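Local atomic coordinates of exopolygalacturonase (Yersinia enterocolitica, PDB entry 2UVF), a protein that hydrolyses the polygalacturonate of pectin from the chain end, as a periplasmic family 28 glycoside hydrolase that binds digalacturonic acid. Residues A91-D96 / L286-P291; T195-A200 / G219-D224; N368-Q373 / F394-D399; K422-F427 / E449-E454; G445-D450 / G476-T481. One frame throughout, in Å; residues are numbered along the deposited sequence.

Interaction 1: A91-D96 / L286-P291; sequences AKPYID and LGRSLP. With SO4 (sulfate ion), chain G.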
# COMPACT_ATOMS: atom_id res chain seq x y z
N ALA A 91 3.24 10.32 8.39
CA ALA A 91 2.52 10.98 7.31
C ALA A 91 2.04 12.39 7.66
O ALA A 91 2.02 13.26 6.79
CB ALA A 91 1.33 10.15 6.89
N LYS A 92 1.65 12.60 8.91
CA LYS A 92 0.95 13.80 9.34
C LYS A 92 1.67 15.14 9.16
O LYS A 92 1.04 16.09 8.72
CB LYS A 92 0.44 13.66 10.79
CG LYS A 92 -0.38 14.83 11.31
CD LYS A 92 -1.60 15.12 10.46
CE LYS A 92 -2.63 15.94 11.24
NZ LYS A 92 -1.96 16.65 12.35
N PRO A 93 2.97 15.25 9.51
CA PRO A 93 3.63 16.52 9.16
C PRO A 93 3.60 16.85 7.65
O PRO A 93 3.55 18.04 7.28
CB PRO A 93 5.07 16.32 9.65
CG PRO A 93 5.24 14.85 9.79
CD PRO A 93 3.90 14.33 10.22
N TYR A 94 3.65 15.82 6.80
CA TYR A 94 3.50 15.99 5.35
C TYR A 94 2.10 16.39 4.96
O TYR A 94 1.92 17.20 4.08
CB TYR A 94 3.93 14.72 4.62
CG TYR A 94 5.43 14.55 4.60
CD1 TYR A 94 6.21 15.11 3.58
CD2 TYR A 94 6.07 13.85 5.60
CE1 TYR A 94 7.59 14.96 3.57
CE2 TYR A 94 7.45 13.71 5.62
CZ TYR A 94 8.21 14.25 4.61
OH TYR A 94 9.59 14.08 4.66
N ILE A 95 1.10 15.80 5.61
CA ILE A 95 -0.28 16.16 5.36
C ILE A 95 -0.56 17.61 5.74
O ILE A 95 -1.27 18.33 5.03
CB ILE A 95 -1.27 15.19 6.11
CG1 ILE A 95 -1.17 13.79 5.49
CG2 ILE A 95 -2.73 15.77 6.14
CD1 ILE A 95 -1.58 12.67 6.43
N ASP A 96 0.00 18.07 6.86
CA ASP A 96 -0.25 19.45 7.27
C ASP A 96 0.38 20.42 6.30
O ASP A 96 -0.22 21.40 5.91
CB ASP A 96 0.32 19.70 8.63
CG ASP A 96 -0.51 19.13 9.73
OD1 ASP A 96 -1.59 18.57 9.52
OD2 ASP A 96 -0.03 19.26 10.85
N LEU A 286 9.30 19.06 3.07
CA LEU A 286 9.54 19.40 4.47
C LEU A 286 10.99 19.78 4.77
O LEU A 286 11.34 20.13 5.91
CB LEU A 286 9.13 18.22 5.35
CG LEU A 286 7.86 18.36 6.20
CD1 LEU A 286 6.81 19.07 5.48
CD2 LEU A 286 7.40 17.03 6.68
N GLY A 287 11.84 19.67 3.75
CA GLY A 287 13.27 19.90 3.88
C GLY A 287 14.00 18.71 4.47
O GLY A 287 15.10 18.85 4.98
N ARG A 288 13.38 17.54 4.42
CA ARG A 288 13.99 16.30 4.91
C ARG A 288 14.72 15.65 3.75
O ARG A 288 14.43 15.95 2.60
CB ARG A 288 12.93 15.37 5.51
CG ARG A 288 12.18 15.99 6.70
CD ARG A 288 11.44 14.93 7.42
NE ARG A 288 10.58 15.50 8.43
CZ ARG A 288 9.64 14.80 9.08
NH1 ARG A 288 9.47 13.52 8.80
NH2 ARG A 288 8.89 15.39 10.00
N SER A 289 15.69 14.80 4.04
CA SER A 289 16.42 14.11 2.97
C SER A 289 15.69 12.83 2.53
O SER A 289 15.27 12.03 3.37
CB SER A 289 17.83 13.78 3.44
OG SER A 289 17.85 12.49 4.04
N LEU A 290 15.52 12.67 1.21
CA LEU A 290 15.05 11.40 0.62
C LEU A 290 16.13 10.73 -0.20
O LEU A 290 16.75 11.40 -1.04
CB LEU A 290 13.87 11.65 -0.31
CG LEU A 290 12.51 11.88 0.30
CD1 LEU A 290 11.57 12.24 -0.81
CD2 LEU A 290 12.06 10.63 1.04
N PRO A 291 16.34 9.39 -0.01
CA PRO A 291 17.23 8.64 -0.90
C PRO A 291 16.64 8.46 -2.28
O PRO A 291 15.41 8.31 -2.41
CB PRO A 291 17.36 7.27 -0.21
CG PRO A 291 16.08 7.10 0.52
CD PRO A 291 15.77 8.52 1.05
S SO4 G . 9.95 10.80 5.84
O1 SO4 G . 9.63 10.19 7.14
O2 SO4 G . 10.54 12.11 6.07
O3 SO4 G . 10.88 9.99 5.05
O4 SO4 G . 8.71 10.92 5.08

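Interaction 2: T195-A200 / G219-D224; sequences TYKSGA and GSENPD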
# COMPACT_ATOMS: atom_id res chain seq x y z
N THR A 195 24.41 -1.68 11.68
CA THR A 195 24.15 -2.19 10.34
C THR A 195 24.52 -3.67 10.24
O THR A 195 25.70 -4.03 10.19
CB THR A 195 24.92 -1.38 9.30
OG1 THR A 195 24.50 -0.01 9.39
CG2 THR A 195 24.67 -1.90 7.89
N TYR A 196 23.48 -4.51 10.20
CA TYR A 196 23.60 -5.98 10.14
C TYR A 196 23.23 -6.53 8.75
O TYR A 196 22.04 -6.65 8.42
CB TYR A 196 22.68 -6.62 11.19
CG TYR A 196 22.86 -6.07 12.59
CD1 TYR A 196 23.65 -6.73 13.53
CD2 TYR A 196 22.24 -4.88 12.98
CE1 TYR A 196 23.82 -6.22 14.84
CE2 TYR A 196 22.41 -4.36 14.28
CZ TYR A 196 23.19 -5.03 15.19
OH TYR A 196 23.35 -4.51 16.45
N LYS A 197 24.24 -6.85 7.95
CA LYS A 197 24.04 -7.55 6.67
C LYS A 197 23.44 -8.94 6.92
O LYS A 197 23.79 -9.62 7.89
CB LYS A 197 25.34 -7.66 5.86
CG LYS A 197 25.16 -8.32 4.50
CD LYS A 197 26.27 -7.97 3.51
CE LYS A 197 25.99 -6.62 2.85
NZ LYS A 197 26.42 -6.59 1.43
N SER A 198 22.50 -9.33 6.07
CA SER A 198 21.80 -10.61 6.24
C SER A 198 21.25 -11.09 4.91
O SER A 198 21.03 -10.29 3.99
CB SER A 198 20.69 -10.48 7.28
OG SER A 198 19.88 -11.65 7.37
N GLY A 199 21.06 -12.41 4.80
CA GLY A 199 20.37 -13.01 3.66
C GLY A 199 18.94 -13.29 4.05
O GLY A 199 18.47 -12.81 5.09
N ALA A 200 18.24 -14.07 3.24
CA ALA A 200 16.85 -14.41 3.53
C ALA A 200 16.66 -14.98 4.92
O ALA A 200 17.41 -15.85 5.34
CB ALA A 200 16.28 -15.38 2.48
N GLY A 219 20.29 -6.05 3.19
CA GLY A 219 20.32 -7.22 2.34
C GLY A 219 21.73 -7.58 1.94
O GLY A 219 22.57 -6.69 1.73
N SER A 220 22.01 -8.88 1.87
CA SER A 220 23.25 -9.37 1.27
C SER A 220 23.13 -9.13 -0.23
O SER A 220 22.03 -9.09 -0.78
CB SER A 220 23.43 -10.86 1.56
OG SER A 220 24.38 -11.45 0.69
N GLU A 221 24.25 -8.92 -0.89
CA GLU A 221 24.24 -8.77 -2.34
C GLU A 221 24.55 -10.12 -3.05
O GLU A 221 24.59 -10.19 -4.28
CB GLU A 221 25.17 -7.63 -2.79
CG GLU A 221 26.69 -7.92 -2.75
CD GLU A 221 27.30 -7.93 -1.34
OE1 GLU A 221 26.66 -8.40 -0.37
OE2 GLU A 221 28.46 -7.47 -1.21
N ASN A 222 24.75 -11.17 -2.24
CA ASN A 222 25.06 -12.53 -2.72
C ASN A 222 23.78 -13.27 -3.05
O ASN A 222 23.01 -13.59 -2.15
CB ASN A 222 25.84 -13.30 -1.64
CG ASN A 222 26.38 -14.65 -2.13
OD1 ASN A 222 26.19 -15.05 -3.27
ND2 ASN A 222 27.07 -15.34 -1.25
N PRO A 223 23.55 -13.57 -4.35
CA PRO A 223 22.37 -14.34 -4.75
C PRO A 223 22.21 -15.69 -4.01
O PRO A 223 21.13 -16.28 -4.06
CB PRO A 223 22.58 -14.59 -6.24
CG PRO A 223 23.53 -13.56 -6.69
CD PRO A 223 24.39 -13.20 -5.51
N ASP A 224 23.26 -16.14 -3.31
CA ASP A 224 23.30 -17.45 -2.62
C ASP A 224 22.61 -17.45 -1.28
O ASP A 224 22.23 -18.51 -0.76
CB ASP A 224 24.74 -17.90 -2.39
CG ASP A 224 25.40 -18.44 -3.63
OD1 ASP A 224 24.71 -18.67 -4.65
OD2 ASP A 224 26.63 -18.64 -3.58

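Interaction 3: N368-Q373 / F394-D399; sequences NGLIHQ and FNNFFD. With SO4 (sulfate ion), chain G.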
# COMPACT_ATOMS: atom_id res chain seq x y z
N ASN A 368 0.85 0.17 9.73
CA ASN A 368 0.71 1.41 10.47
C ASN A 368 2.04 2.20 10.50
O ASN A 368 2.98 1.82 11.17
CB ASN A 368 0.26 1.08 11.91
CG ASN A 368 0.17 2.32 12.80
OD1 ASN A 368 0.19 3.46 12.33
ND2 ASN A 368 0.04 2.09 14.11
N GLY A 369 2.09 3.30 9.75
CA GLY A 369 3.17 4.26 9.90
C GLY A 369 4.49 3.82 9.34
O GLY A 369 5.57 4.14 9.90
N LEU A 370 4.44 3.07 8.25
CA LEU A 370 5.66 2.67 7.56
C LEU A 370 6.13 3.84 6.70
O LEU A 370 5.34 4.68 6.29
CB LEU A 370 5.45 1.41 6.72
CG LEU A 370 4.66 0.21 7.30
CD1 LEU A 370 4.51 -0.91 6.23
CD2 LEU A 370 5.30 -0.36 8.53
N ILE A 371 7.44 3.89 6.47
CA ILE A 371 8.01 4.92 5.62
C ILE A 371 8.68 4.18 4.45
O ILE A 371 9.63 3.44 4.66
CB ILE A 371 8.99 5.82 6.47
CG1 ILE A 371 8.20 6.54 7.60
CG2 ILE A 371 9.73 6.81 5.60
CD1 ILE A 371 9.03 6.88 8.82
N HIS A 372 8.15 4.35 3.23
CA HIS A 372 8.69 3.68 2.04
C HIS A 372 9.50 4.70 1.28
O HIS A 372 8.98 5.70 0.85
CB HIS A 372 7.55 3.12 1.13
CG HIS A 372 6.46 2.46 1.90
ND1 HIS A 372 6.41 1.09 2.10
CD2 HIS A 372 5.41 2.97 2.58
CE1 HIS A 372 5.37 0.80 2.86
NE2 HIS A 372 4.75 1.92 3.17
N GLN A 373 10.79 4.44 1.13
CA GLN A 373 11.68 5.32 0.41
C GLN A 373 12.46 4.47 -0.62
O GLN A 373 13.60 4.04 -0.38
CB GLN A 373 12.63 6.03 1.40
CG GLN A 373 11.96 6.83 2.55
CD GLN A 373 13.00 7.37 3.53
OE1 GLN A 373 14.05 6.76 3.74
NE2 GLN A 373 12.72 8.52 4.12
N PHE A 394 -2.67 2.74 7.18
CA PHE A 394 -2.82 4.11 7.64
C PHE A 394 -1.51 4.68 8.17
O PHE A 394 -0.61 3.93 8.56
CB PHE A 394 -3.95 4.23 8.67
CG PHE A 394 -3.71 3.53 9.99
CD1 PHE A 394 -3.37 4.26 11.12
CD2 PHE A 394 -3.94 2.15 10.13
CE1 PHE A 394 -3.20 3.65 12.36
CE2 PHE A 394 -3.77 1.51 11.37
CZ PHE A 394 -3.39 2.26 12.48
N ASN A 395 -1.41 6.01 8.13
CA ASN A 395 -0.22 6.76 8.56
C ASN A 395 1.07 6.47 7.82
O ASN A 395 2.14 6.85 8.28
CB ASN A 395 0.01 6.64 10.08
CG ASN A 395 -1.13 7.22 10.87
OD1 ASN A 395 -2.12 7.75 10.31
ND2 ASN A 395 -1.04 7.10 12.20
N ASN A 396 0.96 5.84 6.66
CA ASN A 396 2.14 5.51 5.85
C ASN A 396 2.64 6.72 5.10
O ASN A 396 1.87 7.57 4.71
CB ASN A 396 1.80 4.38 4.85
CG ASN A 396 1.94 2.97 5.43
OD1 ASN A 396 2.45 2.07 4.76
ND2 ASN A 396 1.49 2.78 6.65
N PHE A 397 3.95 6.82 4.92
CA PHE A 397 4.53 7.73 3.94
C PHE A 397 4.97 6.88 2.73
O PHE A 397 5.65 5.89 2.90
CB PHE A 397 5.73 8.48 4.55
CG PHE A 397 6.52 9.34 3.57
CD1 PHE A 397 6.24 10.70 3.42
CD2 PHE A 397 7.58 8.79 2.84
CE1 PHE A 397 6.98 11.48 2.54
CE2 PHE A 397 8.31 9.57 1.95
CZ PHE A 397 8.01 10.91 1.80
N PHE A 398 4.56 7.27 1.52
CA PHE A 398 4.92 6.52 0.29
C PHE A 398 5.73 7.40 -0.66
O PHE A 398 5.28 8.45 -1.06
CB PHE A 398 3.70 5.98 -0.47
CG PHE A 398 2.98 4.86 0.22
CD1 PHE A 398 3.34 3.53 0.01
CD2 PHE A 398 1.92 5.13 1.08
CE1 PHE A 398 2.66 2.49 0.66
CE2 PHE A 398 1.24 4.11 1.72
CZ PHE A 398 1.61 2.79 1.51
N ASP A 399 6.95 6.94 -0.98
CA ASP A 399 7.78 7.49 -2.07
C ASP A 399 8.45 6.25 -2.71
O ASP A 399 9.46 5.74 -2.21
CB ASP A 399 8.81 8.50 -1.51
CG ASP A 399 9.42 9.37 -2.58
OD1 ASP A 399 8.68 10.18 -3.17
OD2 ASP A 399 10.65 9.27 -2.81
S SO4 G . 9.95 10.80 5.84
O1 SO4 G . 9.63 10.19 7.14
O2 SO4 G . 10.54 12.11 6.07
O3 SO4 G . 10.88 9.99 5.05
O4 SO4 G . 8.71 10.92 5.08

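Interaction 4: K422-F427 / E449-E454; sequences KGAWLF and EDILAE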
# COMPACT_ATOMS: atom_id res chain seq x y z
N LYS A 422 -10.27 -9.15 -1.16
CA LYS A 422 -11.52 -8.61 -0.61
C LYS A 422 -11.36 -7.87 0.72
O LYS A 422 -10.95 -8.46 1.72
CB LYS A 422 -12.58 -9.74 -0.49
CG LYS A 422 -13.89 -9.34 0.20
CD LYS A 422 -14.94 -10.47 0.27
CE LYS A 422 -16.11 -10.01 1.18
NZ LYS A 422 -17.10 -11.08 1.61
N GLY A 423 -11.68 -6.58 0.75
CA GLY A 423 -11.63 -5.81 2.00
C GLY A 423 -10.35 -5.03 2.28
O GLY A 423 -9.44 -5.52 2.95
N ALA A 424 -10.29 -3.79 1.77
CA ALA A 424 -9.11 -2.92 2.01
C ALA A 424 -9.53 -1.54 2.54
O ALA A 424 -10.46 -0.94 2.05
CB ALA A 424 -8.32 -2.78 0.75
N TRP A 425 -8.84 -1.03 3.54
CA TRP A 425 -9.20 0.28 4.04
C TRP A 425 -7.93 1.12 4.10
O TRP A 425 -6.98 0.82 4.81
CB TRP A 425 -9.97 0.13 5.35
CG TRP A 425 -10.50 1.36 6.02
CD1 TRP A 425 -10.83 2.56 5.45
CD2 TRP A 425 -10.78 1.49 7.41
NE1 TRP A 425 -11.27 3.44 6.42
CE2 TRP A 425 -11.27 2.80 7.63
CE3 TRP A 425 -10.66 0.61 8.51
CZ2 TRP A 425 -11.64 3.25 8.90
CZ3 TRP A 425 -11.04 1.07 9.77
CH2 TRP A 425 -11.53 2.38 9.95
N LEU A 426 -7.88 2.14 3.26
CA LEU A 426 -6.62 2.89 3.10
C LEU A 426 -6.86 4.34 3.51
O LEU A 426 -7.50 5.07 2.78
CB LEU A 426 -6.10 2.80 1.65
CG LEU A 426 -5.91 1.44 0.93
CD1 LEU A 426 -5.22 0.39 1.82
CD2 LEU A 426 -7.22 0.90 0.39
N PHE A 427 -6.37 4.73 4.69
CA PHE A 427 -6.68 6.05 5.24
C PHE A 427 -5.48 6.75 5.92
O PHE A 427 -4.57 6.10 6.38
CB PHE A 427 -7.92 5.99 6.17
CG PHE A 427 -7.75 5.11 7.41
CD1 PHE A 427 -7.37 5.68 8.63
CD2 PHE A 427 -7.99 3.74 7.36
CE1 PHE A 427 -7.22 4.90 9.79
CE2 PHE A 427 -7.84 2.93 8.51
CZ PHE A 427 -7.45 3.51 9.72
N GLU A 449 -12.05 -6.33 -4.67
CA GLU A 449 -13.34 -5.81 -4.23
C GLU A 449 -13.36 -5.29 -2.80
O GLU A 449 -12.53 -5.67 -1.97
CB GLU A 449 -14.40 -6.91 -4.40
CG GLU A 449 -14.20 -8.09 -3.44
CD GLU A 449 -14.99 -9.33 -3.84
OE1 GLU A 449 -15.58 -9.37 -4.95
OE2 GLU A 449 -15.00 -10.27 -3.02
N ASP A 450 -14.34 -4.42 -2.53
CA ASP A 450 -14.58 -3.86 -1.21
C ASP A 450 -13.38 -3.05 -0.74
O ASP A 450 -12.86 -3.29 0.34
CB ASP A 450 -14.92 -4.93 -0.16
CG ASP A 450 -16.04 -5.90 -0.59
OD1 ASP A 450 -16.80 -5.63 -1.56
OD2 ASP A 450 -16.16 -6.96 0.09
N ILE A 451 -12.97 -2.09 -1.57
CA ILE A 451 -11.79 -1.24 -1.35
C ILE A 451 -12.25 0.18 -1.01
O ILE A 451 -12.97 0.81 -1.79
CB ILE A 451 -10.87 -1.18 -2.63
CG1 ILE A 451 -10.59 -2.57 -3.26
CG2 ILE A 451 -9.59 -0.40 -2.38
CD1 ILE A 451 -9.87 -3.61 -2.35
N LEU A 452 -11.82 0.69 0.15
CA LEU A 452 -12.12 2.09 0.56
C LEU A 452 -10.87 2.95 0.85
O LEU A 452 -10.17 2.73 1.84
CB LEU A 452 -13.14 2.15 1.73
CG LEU A 452 -13.49 3.53 2.32
CD1 LEU A 452 -14.09 4.47 1.27
CD2 LEU A 452 -14.40 3.44 3.53
N ALA A 453 -10.61 3.94 -0.00
CA ALA A 453 -9.48 4.85 0.17
C ALA A 453 -9.96 6.29 0.52
O ALA A 453 -10.42 7.04 -0.35
CB ALA A 453 -8.59 4.85 -1.10
N GLU A 454 -9.84 6.65 1.80
CA GLU A 454 -10.37 7.93 2.28
C GLU A 454 -9.38 8.67 3.13
O GLU A 454 -8.59 8.07 3.84
CB GLU A 454 -11.67 7.73 3.08
CG GLU A 454 -11.57 6.70 4.21
CD GLU A 454 -12.83 6.62 5.04
OE1 GLU A 454 -13.79 7.36 4.72
OE2 GLU A 454 -12.87 5.81 6.00

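Interaction 5: G445-D450 / G476-T481; sequences GAWIED and GARNVT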
# COMPACT_ATOMS: atom_id res chain seq x y z
N GLY A 445 -7.82 -11.34 -11.77
CA GLY A 445 -8.39 -12.70 -11.85
C GLY A 445 -9.49 -13.14 -10.90
O GLY A 445 -10.61 -13.37 -11.33
N ALA A 446 -9.18 -13.29 -9.62
CA ALA A 446 -10.19 -13.74 -8.65
C ALA A 446 -11.13 -12.63 -8.14
O ALA A 446 -11.96 -12.87 -7.26
CB ALA A 446 -9.53 -14.47 -7.46
N TRP A 447 -11.01 -11.44 -8.72
CA TRP A 447 -11.75 -10.23 -8.29
C TRP A 447 -11.03 -9.42 -7.22
O TRP A 447 -10.51 -9.97 -6.25
CB TRP A 447 -13.21 -10.55 -7.86
CG TRP A 447 -14.13 -10.83 -9.03
CD1 TRP A 447 -14.58 -12.06 -9.45
CD2 TRP A 447 -14.72 -9.87 -9.93
NE1 TRP A 447 -15.40 -11.92 -10.55
CE2 TRP A 447 -15.50 -10.59 -10.87
CE3 TRP A 447 -14.65 -8.47 -10.04
CZ2 TRP A 447 -16.22 -9.96 -11.90
CZ3 TRP A 447 -15.37 -7.84 -11.06
CH2 TRP A 447 -16.14 -8.59 -11.98
N ILE A 448 -10.98 -8.11 -7.43
CA ILE A 448 -10.56 -7.16 -6.40
C ILE A 448 -11.80 -6.39 -5.97
O ILE A 448 -12.53 -5.86 -6.81
CB ILE A 448 -9.45 -6.18 -6.92
CG1 ILE A 448 -8.18 -6.97 -7.28
CG2 ILE A 448 -9.17 -5.07 -5.88
CD1 ILE A 448 -7.33 -6.36 -8.37
N GLU A 449 -12.05 -6.33 -4.67
CA GLU A 449 -13.34 -5.81 -4.23
C GLU A 449 -13.36 -5.29 -2.80
O GLU A 449 -12.53 -5.67 -1.97
CB GLU A 449 -14.40 -6.91 -4.40
CG GLU A 449 -14.20 -8.09 -3.44
CD GLU A 449 -14.99 -9.33 -3.84
OE1 GLU A 449 -15.58 -9.37 -4.95
OE2 GLU A 449 -15.00 -10.27 -3.02
N ASP A 450 -14.34 -4.42 -2.53
CA ASP A 450 -14.58 -3.86 -1.21
C ASP A 450 -13.38 -3.05 -0.74
O ASP A 450 -12.86 -3.29 0.34
CB ASP A 450 -14.92 -4.93 -0.16
CG ASP A 450 -16.04 -5.90 -0.59
OD1 ASP A 450 -16.80 -5.63 -1.56
OD2 ASP A 450 -16.16 -6.96 0.09
N GLY A 476 -11.81 -8.74 -12.48
CA GLY A 476 -11.98 -7.30 -12.50
C GLY A 476 -11.96 -6.74 -11.10
O GLY A 476 -11.51 -7.38 -10.16
N ALA A 477 -12.44 -5.51 -10.97
CA ALA A 477 -12.56 -4.85 -9.67
C ALA A 477 -13.95 -4.25 -9.55
O ALA A 477 -14.54 -3.76 -10.52
CB ALA A 477 -11.48 -3.77 -9.50
N ARG A 478 -14.50 -4.36 -8.35
CA ARG A 478 -15.83 -3.89 -8.07
C ARG A 478 -15.88 -3.34 -6.65
O ARG A 478 -15.03 -3.67 -5.82
CB ARG A 478 -16.87 -5.01 -8.25
CG ARG A 478 -16.69 -6.25 -7.37
CD ARG A 478 -17.57 -7.38 -7.92
NE ARG A 478 -17.38 -8.68 -7.26
CZ ARG A 478 -17.75 -9.85 -7.79
NH1 ARG A 478 -18.35 -9.90 -8.98
NH2 ARG A 478 -17.52 -10.98 -7.13
N ASN A 479 -16.89 -2.52 -6.40
CA ASN A 479 -17.08 -1.86 -5.11
C ASN A 479 -15.79 -1.20 -4.56
O ASN A 479 -15.32 -1.51 -3.48
CB ASN A 479 -17.75 -2.79 -4.10
CG ASN A 479 -18.15 -2.07 -2.84
OD1 ASN A 479 -18.46 -0.87 -2.87
ND2 ASN A 479 -18.11 -2.77 -1.71
N VAL A 480 -15.25 -0.28 -5.36
CA VAL A 480 -14.05 0.49 -5.03
C VAL A 480 -14.49 1.95 -4.82
O VAL A 480 -15.12 2.54 -5.70
CB VAL A 480 -12.98 0.37 -6.17
CG1 VAL A 480 -11.91 1.44 -6.04
CG2 VAL A 480 -12.34 -1.03 -6.21
N THR A 481 -14.18 2.50 -3.64
CA THR A 481 -14.53 3.88 -3.28
C THR A 481 -13.27 4.69 -3.06
O THR A 481 -12.39 4.28 -2.31
CB THR A 481 -15.47 3.98 -2.03
OG1 THR A 481 -16.73 3.37 -2.32
CG2 THR A 481 -15.74 5.44 -1.64
O HOH W 1 -16.51 -12.25 -4.38

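Interaction 1: A91-D96 / L286-P291
Tyr94 and Arg288 converge on a single sulfate oxygen, O2. Tyr94 OH lies 2.6 Å from O2 and is also hydrogen-bonded to Asp284 OD2, so its single proton cannot be assigned to either. From the guanidinium side, Arg288 NH1 donates to O2 over 3.3 Å with an N-H...O angle of 157°. The arginine reaches the anion by running extended from CG to NE, which also lays its CD against the phenol, 3.4 Å from Tyr94 OH. Beside this polar end the contact is apolar. One methyl of Leu286, CD2, sits almost exactly over the middle of the Tyr94 ring, 3.4 Å from the centroid and 8° off the normal, in a close CH-pi contact. The same methyl touches the proline as well, Leu286 CD2 being 3.8 Å from Pro93 CB. Pro93 and Arg288 cross at about a right angle, with Pro93 CG 3.7 Å from Arg288 NH2. Asp284 organises the loop from the second shell: its OD1 takes the backbone N-H groups of both Leu286 and Arg288, while its OD2 faces the tyrosine hydroxyl. The contact thus ties helix 92-100 of the fibronectin type III domain to the 280-283/289-293 hairpin of the catalytic domain. Between the two segments the direct contact is apolar and aromatic packing, with the anion and Asp284 bridging the polar ends; the sulfate, probably from the crystallisation liquor, would offset the arginine's charge and may mark a spot suited to an anion.

Interaction 2: T195-A200 / G219-D224
Residues 195-200 and 219-224 run parallel where they meet, Ser198 pairing with Gly219, and the backbone bond from Ser220 N to Ser198 O is 2.7 Å long but bent, at 134°. Beyond this pair the second segment leaves the strand and forms a loop, and side chains take over. Lys197 starts with CG opposite the backbone N (chi1 -177°) and bends in its outer half, which carries the chain over Ser220, where CG is 3.9 Å from Ser220 CA. Its ammonium then forms a salt bridge with the loop: Lys197 NZ is 2.6 Å from Glu221 OE1, meeting the carboxylate from above its plane, the two side chains crossing at about a right angle. Glu221 folds back for this through its bent chi2 (-75°). The loop is stiffened from within, since Ser220 OG accepts the N-H of Asn222 at 3.0 Å in an ST turn, and Asn222 OD1 that of Asp224 in an Asx turn. In the right-handed parallel beta-helix expected of this family, strand 194-202 pairs in parallel with both 215-219 and 245-247; helix 173-181 packs on Ser198, and helix 307-317 covers Pro223 and Asp224.

Interaction 3: N368-Q373 / F394-D399
His372 is held flat by two neighbours from the adjoining coil. Its NE2 donates to Asn396 OD1 at 2.8 Å in a virtually straight bond, 178°, with the oxygen in the imidazole plane. With CG anti to the carbonyl carbon (chi1 -42°), the ring lies alongside Phe398 in an offset stack, the centroids 4.3 Å apart and the planes 5° from parallel. Asn396 is positioned in turn by ND2, which donates to Phe394 O at 3.1 Å; that carbonyl also receives the backbone N-H of Gly369. Further along, the amide of Asn368 lies stacked over the Phe394 ring, its OD1 3.4 Å from Phe394 CE1, while Asn368 ND2 is hydrogen-bonded to Tyr343 OH. On that same face, opposite His372 and Phe398, Ile371 CG2 meets Phe397 CD2 at 4.0 Å, and a sulfate sits over the Phe397 ring. Gln373 NE2 approaches that sulfate in a weak bond, its OE1 held by Arg350. Backbone bonds such as Phe397 N to Leu370 O, 2.9 Å, join parallel strands 371-373 and 397-399. They continue a run from 348-350 to 430-431 along the beta-helix, with Ile383 of strand 383-386 on the histidine side and strand 289-293 against Gln373, Phe397 and Asp399.

Interaction 4: K422-F427 / E449-E454
Trp425 places CG opposite its backbone N (chi1 -177°), and Glu454 tucks CG between backbone N and carbonyl carbon (chi1 52°) before running out straight; together these settings bring a carboxylate oxygen to the N-H edge of the indole, the two planes turned 49° apart. Trp425 NE1 donates to Glu454 OE2 at 2.9 Å, meeting the oxygen on its anti side, slightly out of plane. The carboxylate is gripped from elsewhere too: Gln113 shares OE2, and Arg483 makes a salt bridge to OE1, which probably keeps the group ionised. Phe427 CE2 lies over one face of the indole. These groups stand on the outer face of two strands, 421-427 and 448-459, that are successive rungs of a right-handed parallel beta-helix, in register from Lys422 and Glu449 onward. Backbone bonds knit them, among them Leu452 N to Ala424 O and Leu426 N to Leu452 O, both 2.8 Å. Gly423 and Asp450, at equivalent places on the two rungs, both take positive phi. Toward the interior, small and branched apolar residues pile up: Ala424 CB touches Ile451 CD1 at 3.6 Å, Leu426 CD2 meets Ile451 CG2 at 3.9 Å, and Phe407 packs against all three residues. At the other end of the strands the fully extended Lys422 passes two acids with its methylenes. Its CD is 3.3 Å from Glu449 OE2 and its CE 3.2 Å from Asp450 OD2, yet the ammonium overshoots, Lys422 NZ standing 4.5 Å from that Asp450 OD2, beyond a salt bridge; the acids turn chiefly to Arg478 and Asn479.

Interaction 5: G445-D450 / G476-T481
Arg478 and Trp447 form a cation-pi stack. Arg478 sets CG between backbone N and carbonyl carbon (chi1 60°) and runs extended to NE, which lays the guanidinium flat over the indole, the planes 11° apart. Arg478 CZ is 3.8 Å from the centroid of the five-membered ring, and Arg478 NH1 approaches Trp447 CE2 to 3.5 Å. The opposite indole face covers the backbone N of Gly476. Charge is met at the guanidinium edge: Arg478 NE donates to Glu449 OE1 at 3.0 Å, nearly along the C-O axis, the two flat groups almost coplanar; NH2 adds a weak bond to the same oxygen. A water closes the circuit, donating to Glu449 OE2 and accepting from Arg478 NH2, while Tyr520 OH is bonded to Arg478 NH1. Backbone hydrogen bonds carry the pairing of strand 448-459 with the next rung of the parallel beta-helix, 476-490: Ile448 N to Gly476 O and Arg478 N to Ile448 O are both 2.9 Å. Inside, Ile448 CB faces Ala477 CB at 4.1 Å. The chain turns a corner at Asn479, and there a side-chain hydrogen bond joins the two rungs, Asn479 ND2 donating to Asp450 OD1 at 3.1 Å from above the carboxylate plane.

Interactions 2 to 5 join successive parallel strands of the beta-helix, whereas only interaction 1 has a segment in the fibronectin type III domain, though side chains of 3 and 4 also touch that domain. Interactions 2 and 3 are buried; 1, 4 and 5 are partly so. Interactions 4 and 5 share Glu449 and Asp450 on strand 448-459, and they touch through Ile451 and Thr481 backbone atoms. Interactions 1 and 3 meet at the sulfate, with Tyr94 packing on Phe397. Chemistry follows place: salt bridges among partly exposed side chains in 2 and at the Arg478 side of 5, an imidazole-amide bond inside 3. Interaction 2 lies farthest off, its centre about 37 Å from that of interaction 5.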